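Local atomic coordinates of nuclear RNA export factor 2 (Drosophila melanogaster, PDB entry 6MRK), a protein that acts with Piwi and Nxt1 in cotranscriptional transposon silencing in the ovary and may take part in mRNA export from the nucleus. Residues P103-D115 with V125-P137. Numbering follows the deposited sequence.
Sequences PRVTHDFHSLQTD and VIYVAGLLRDEPP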
loop_
_atom_site.group_PDB
_atom_site.type_symbol
_atom_site.label_atom_id
_atom_site.label_comp_id
_atom_site.label_asym_id
_atom_site.label_seq_id
_atom_site.Cartn_x
_atom_site.Cartn_y
_atom_site.Cartn_z
ATOM N N PRO A 103 8.380 -14.336 8.507
ATOM C CA PRO A 103 8.615 -15.676 7.987
ATOM C C PRO A 103 9.173 -15.678 6.565
ATOM O O PRO A 103 9.100 -14.704 5.873
ATOM C CB PRO A 103 7.228 -16.334 7.997
ATOM C CG PRO A 103 6.258 -15.172 8.057
ATOM C CD PRO A 103 6.966 -14.077 8.826
ATOM N N ARG A 104 9.698 -16.826 6.179
ATOM C CA ARG A 104 10.094 -17.117 4.791
ATOM C C ARG A 104 8.832 -17.189 3.938
ATOM O O ARG A 104 7.805 -17.699 4.437
ATOM C CB ARG A 104 10.842 -18.445 4.731
ATOM C CG ARG A 104 11.773 -18.515 3.541
ATOM C CD ARG A 104 12.542 -19.799 3.533
ATOM N NE ARG A 104 13.076 -19.982 2.197
ATOM C CZ ARG A 104 13.981 -20.888 1.860
ATOM N NH1 ARG A 104 14.462 -21.724 2.767
ATOM N NH2 ARG A 104 14.403 -20.956 0.611
ATOM N N VAL A 105 8.916 -16.707 2.701
ATOM C CA VAL A 105 7.776 -16.755 1.743
ATOM C C VAL A 105 8.296 -17.269 0.402
ATOM O O VAL A 105 9.509 -17.414 0.258
ATOM C CB VAL A 105 7.085 -15.380 1.606
ATOM C CG1 VAL A 105 6.554 -14.870 2.938
ATOM C CG2 VAL A 105 7.997 -14.344 0.963
ATOM N N THR A 106 7.361 -17.598 -0.481
ATOM C CA THR A 106 7.503 -17.782 -1.944
ATOM C C THR A 106 6.299 -17.055 -2.559
ATOM O O THR A 106 5.169 -17.469 -2.284
ATOM C CB THR A 106 7.534 -19.277 -2.296
ATOM O OG1 THR A 106 8.743 -19.832 -1.772
ATOM C CG2 THR A 106 7.484 -19.573 -3.773
ATOM N N HIS A 107 6.516 -15.982 -3.315
ATOM C CA HIS A 107 5.428 -15.267 -4.027
ATOM C C HIS A 107 4.992 -16.093 -5.240
ATOM O O HIS A 107 5.857 -16.683 -5.899
ATOM C CB HIS A 107 5.881 -13.863 -4.445
ATOM C CG HIS A 107 6.407 -13.028 -3.334
ATOM N ND1 HIS A 107 7.662 -13.228 -2.809
ATOM C CD2 HIS A 107 5.874 -11.968 -2.688
ATOM C CE1 HIS A 107 7.880 -12.340 -1.861
ATOM N NE2 HIS A 107 6.797 -11.542 -1.766
ATOM N N ASP A 108 3.700 -16.080 -5.555
ATOM C CA ASP A 108 3.154 -16.658 -6.811
ATOM C C ASP A 108 3.148 -15.544 -7.867
ATOM O O ASP A 108 2.181 -14.788 -7.938
ATOM C CB ASP A 108 1.789 -17.304 -6.552
ATOM C CG ASP A 108 1.057 -17.791 -7.798
ATOM O OD1 ASP A 108 1.598 -17.638 -8.908
ATOM O OD2 ASP A 108 -0.072 -18.297 -7.654
ATOM N N PHE A 109 4.192 -15.444 -8.680
ATOM C CA PHE A 109 4.404 -14.287 -9.587
ATOM C C PHE A 109 3.313 -14.203 -10.642
ATOM O O PHE A 109 3.050 -13.106 -11.122
ATOM C CB PHE A 109 5.783 -14.352 -10.238
ATOM C CG PHE A 109 6.845 -13.854 -9.296
ATOM C CD1 PHE A 109 7.458 -14.705 -8.390
ATOM C CD2 PHE A 109 7.140 -12.507 -9.244
ATOM C CE1 PHE A 109 8.386 -14.216 -7.488
ATOM C CE2 PHE A 109 8.072 -12.022 -8.343
ATOM C CZ PHE A 109 8.683 -12.873 -7.462
ATOM N N HIS A 110 2.709 -15.333 -10.990
ATOM C CA HIS A 110 1.564 -15.401 -11.937
ATOM C C HIS A 110 0.344 -14.665 -11.365
ATOM O O HIS A 110 -0.545 -14.304 -12.146
ATOM C CB HIS A 110 1.195 -16.859 -12.231
ATOM C CG HIS A 110 2.095 -17.534 -13.209
ATOM N ND1 HIS A 110 1.734 -18.713 -13.850
ATOM C CD2 HIS A 110 3.330 -17.215 -13.661
ATOM C CE1 HIS A 110 2.708 -19.088 -14.654
ATOM N NE2 HIS A 110 3.704 -18.187 -14.553
ATOM N N SER A 111 0.280 -14.483 -10.046
ATOM C CA SER A 111 -0.944 -14.022 -9.347
ATOM C C SER A 111 -0.929 -12.501 -9.214
ATOM O O SER A 111 -1.948 -11.947 -8.770
ATOM C CB SER A 111 -1.083 -14.694 -8.006
ATOM O OG SER A 111 -0.269 -14.075 -7.019
ATOM N N LEU A 112 0.171 -11.862 -9.612
ATOM C CA LEU A 112 0.471 -10.479 -9.189
ATOM C C LEU A 112 -0.281 -9.488 -10.059
ATOM O O LEU A 112 -0.126 -9.557 -11.280
ATOM C CB LEU A 112 1.970 -10.206 -9.307
ATOM C CG LEU A 112 2.873 -10.973 -8.346
ATOM C CD1 LEU A 112 4.301 -10.501 -8.538
ATOM C CD2 LEU A 112 2.433 -10.814 -6.889
ATOM N N GLN A 113 -0.969 -8.546 -9.417
ATOM C CA GLN A 113 -1.619 -7.403 -10.093
ATOM C C GLN A 113 -0.914 -6.125 -9.657
ATOM O O GLN A 113 -0.733 -5.932 -8.448
ATOM C CB GLN A 113 -3.114 -7.416 -9.813
ATOM C CG GLN A 113 -3.804 -8.523 -10.590
ATOM C CD GLN A 113 -5.275 -8.647 -10.288
ATOM O OE1 GLN A 113 -6.126 -8.347 -11.126
ATOM N NE2 GLN A 113 -5.572 -9.105 -9.083
ATOM N N THR A 114 -0.545 -5.319 -10.651
ATOM C CA THR A 114 0.390 -4.175 -10.593
ATOM C C THR A 114 -0.437 -2.900 -10.733
ATOM O O THR A 114 -1.424 -2.890 -11.482
ATOM C CB THR A 114 1.457 -4.384 -11.677
ATOM O OG1 THR A 114 2.569 -4.854 -10.925
ATOM C CG2 THR A 114 1.803 -3.168 -12.522
ATOM N N ASP A 115 -0.053 -1.847 -10.036
ATOM C CA ASP A 115 -0.605 -0.491 -10.277
ATOM C C ASP A 115 0.542 0.500 -10.135
ATOM O O ASP A 115 0.912 0.774 -9.001
ATOM C CB ASP A 115 -1.733 -0.131 -9.301
ATOM C CG ASP A 115 -2.973 -0.999 -9.411
ATOM O OD1 ASP A 115 -2.915 -2.147 -8.919
ATOM O OD2 ASP A 115 -3.990 -0.526 -9.988
ATOM N N VAL A 125 5.562 5.674 -7.596
ATOM C CA VAL A 125 4.679 4.995 -6.615
ATOM C C VAL A 125 4.223 3.709 -7.288
ATOM O O VAL A 125 3.741 3.801 -8.417
ATOM C CB VAL A 125 3.485 5.887 -6.250
ATOM C CG1 VAL A 125 2.534 5.183 -5.290
ATOM C CG2 VAL A 125 3.959 7.215 -5.694
ATOM N N ILE A 126 4.391 2.564 -6.645
ATOM C CA ILE A 126 4.108 1.265 -7.310
ATOM C C ILE A 126 3.516 0.277 -6.306
ATOM O O ILE A 126 4.066 0.089 -5.234
ATOM C CB ILE A 126 5.363 0.749 -8.034
ATOM C CG1 ILE A 126 5.334 -0.762 -8.232
ATOM C CG2 ILE A 126 6.630 1.175 -7.330
ATOM C CD1 ILE A 126 6.227 -1.209 -9.364
ATOM N N TYR A 127 2.375 -0.286 -6.659
ATOM C CA TYR A 127 1.590 -1.178 -5.784
ATOM C C TYR A 127 1.546 -2.534 -6.463
ATOM O O TYR A 127 1.508 -2.573 -7.680
ATOM C CB TYR A 127 0.166 -0.662 -5.553
ATOM C CG TYR A 127 0.050 0.747 -5.036
ATOM C CD1 TYR A 127 1.002 1.320 -4.210
ATOM C CD2 TYR A 127 -1.048 1.516 -5.351
ATOM C CE1 TYR A 127 0.872 2.610 -3.713
ATOM C CE2 TYR A 127 -1.210 2.801 -4.850
ATOM C CZ TYR A 127 -0.245 3.353 -4.029
ATOM O OH TYR A 127 -0.385 4.631 -3.579
ATOM N N VAL A 128 1.584 -3.599 -5.685
ATOM C CA VAL A 128 1.426 -4.984 -6.199
ATOM C C VAL A 128 0.409 -5.685 -5.288
ATOM O O VAL A 128 0.442 -5.468 -4.070
ATOM C CB VAL A 128 2.792 -5.693 -6.268
ATOM C CG1 VAL A 128 3.351 -5.988 -4.891
ATOM C CG2 VAL A 128 2.740 -6.963 -7.081
ATOM N N ALA A 129 -0.530 -6.421 -5.867
ATOM C CA ALA A 129 -1.473 -7.296 -5.139
ATOM C C ALA A 129 -1.218 -8.720 -5.628
ATOM O O ALA A 129 -1.159 -8.938 -6.863
ATOM C CB ALA A 129 -2.895 -6.851 -5.398
ATOM N N GLY A 130 -1.027 -9.660 -4.720
ATOM C CA GLY A 130 -0.727 -11.034 -5.153
ATOM C C GLY A 130 -1.027 -12.070 -4.093
ATOM O O GLY A 130 -1.793 -11.774 -3.144
ATOM N N LEU A 131 -0.440 -13.248 -4.281
ATOM C CA LEU A 131 -0.596 -14.402 -3.382
ATOM C C LEU A 131 0.807 -14.918 -3.098
ATOM O O LEU A 131 1.628 -14.988 -4.042
ATOM C CB LEU A 131 -1.478 -15.446 -4.070
ATOM C CG LEU A 131 -1.573 -16.788 -3.348
ATOM C CD1 LEU A 131 -3.021 -17.227 -3.185
ATOM C CD2 LEU A 131 -0.763 -17.863 -4.066
ATOM N N LEU A 132 1.087 -15.202 -1.830
ATOM C CA LEU A 132 2.359 -15.836 -1.429
ATOM C C LEU A 132 2.069 -17.000 -0.491
ATOM O O LEU A 132 0.957 -17.083 0.085
ATOM C CB LEU A 132 3.308 -14.813 -0.796
ATOM C CG LEU A 132 2.779 -13.964 0.362
ATOM C CD1 LEU A 132 2.743 -14.738 1.671
ATOM C CD2 LEU A 132 3.649 -12.722 0.532
ATOM N N ARG A 133 3.038 -17.900 -0.411
ATOM C CA ARG A 133 2.989 -19.033 0.532
ATOM C C ARG A 133 3.920 -18.679 1.689
ATOM O O ARG A 133 5.094 -18.373 1.434
ATOM C CB ARG A 133 3.341 -20.350 -0.159
ATOM C CG ARG A 133 3.664 -21.456 0.831
ATOM C CD ARG A 133 3.986 -22.791 0.193
ATOM N NE ARG A 133 5.011 -22.706 -0.841
ATOM C CZ ARG A 133 4.842 -23.006 -2.132
ATOM N NH1 ARG A 133 3.677 -23.440 -2.587
ATOM N NH2 ARG A 133 5.863 -22.894 -2.967
ATOM N N ASP A 134 3.371 -18.654 2.900
ATOM C CA ASP A 134 4.156 -18.616 4.161
ATOM C C ASP A 134 4.684 -20.032 4.434
ATOM O O ASP A 134 3.894 -21.008 4.421
ATOM C CB ASP A 134 3.343 -18.024 5.319
ATOM C CG ASP A 134 4.099 -17.907 6.637
ATOM O OD1 ASP A 134 5.027 -18.710 6.866
ATOM O OD2 ASP A 134 3.739 -17.025 7.440
ATOM N N GLU A 135 5.991 -20.136 4.650
ATOM C CA GLU A 135 6.688 -21.434 4.790
ATOM C C GLU A 135 7.274 -21.506 6.182
ATOM O O GLU A 135 7.647 -20.481 6.752
ATOM C CB GLU A 135 7.785 -21.566 3.747
ATOM C CG GLU A 135 7.314 -21.124 2.388
ATOM C CD GLU A 135 8.237 -21.560 1.278
ATOM O OE1 GLU A 135 9.461 -21.508 1.495
ATOM O OE2 GLU A 135 7.727 -21.967 0.218
ATOM N N PRO A 136 7.393 -22.714 6.757
ATOM C CA PRO A 136 7.893 -22.837 8.116
ATOM C C PRO A 136 9.376 -23.191 8.040
ATOM O O PRO A 136 9.847 -23.636 6.984
ATOM C CB PRO A 136 6.996 -23.969 8.591
ATOM C CG PRO A 136 6.818 -24.877 7.353
ATOM C CD PRO A 136 7.139 -24.028 6.140
ATOM N N PRO A 137 10.182 -23.009 9.114
ATOM C CA PRO A 137 11.564 -23.492 9.072
ATOM C C PRO A 137 11.597 -24.948 8.562
ATOM O O PRO A 137 12.350 -25.762 9.065
ATOM C CB PRO A 137 12.010 -23.311 10.527
ATOM C CG PRO A 137 11.207 -22.108 10.988
ATOM C CD PRO A 137 9.837 -22.346 10.386
#
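Arg133 and Thr106 face each other as a hydrogen-bonded antiparallel pair, Arg133 N to Thr106 O 2.9 Å, and their side chains run side by side in the same direction. The Arg133 chain bends at chi3 (52°), bringing NE to Glu135 OE2 at 3.0 Å within the guanidinium plane, on the oxygen's anti lone pair. Glu135 OE1 makes a long charge contact with Arg104 NE, 4.0 Å, the oxygen lying well off the guanidinium plane. On the opposite face of the sheet Leu132 lies alongside His107, CD2 to the ring's CD2 4.0 Å, while its CD1 meets Val105 CG1; Phe156 of strand 152-166 adjoins both Leu132 and His107. Between the two paired regions a short turn at 109-111 bulges out of the strand. Asp108 N binds Leu131 O at 2.8 Å, and Ser111 OG accepts a bent bond from Leu131 N (131°) while donating to Asp108 O at 2.7 Å. Leu112 CD2 lies over Gly130 CA and against Val128 CG2. Pairing resumes with Gln113 and Ala129, then Asp115 and Tyr127, where the Asp115 carboxylate is held by a polar and a basic side chain of another protein's chain. The arrangement is a long antiparallel hairpin with an interrupted strand, part of the curved sheet of the NTF2-like domain.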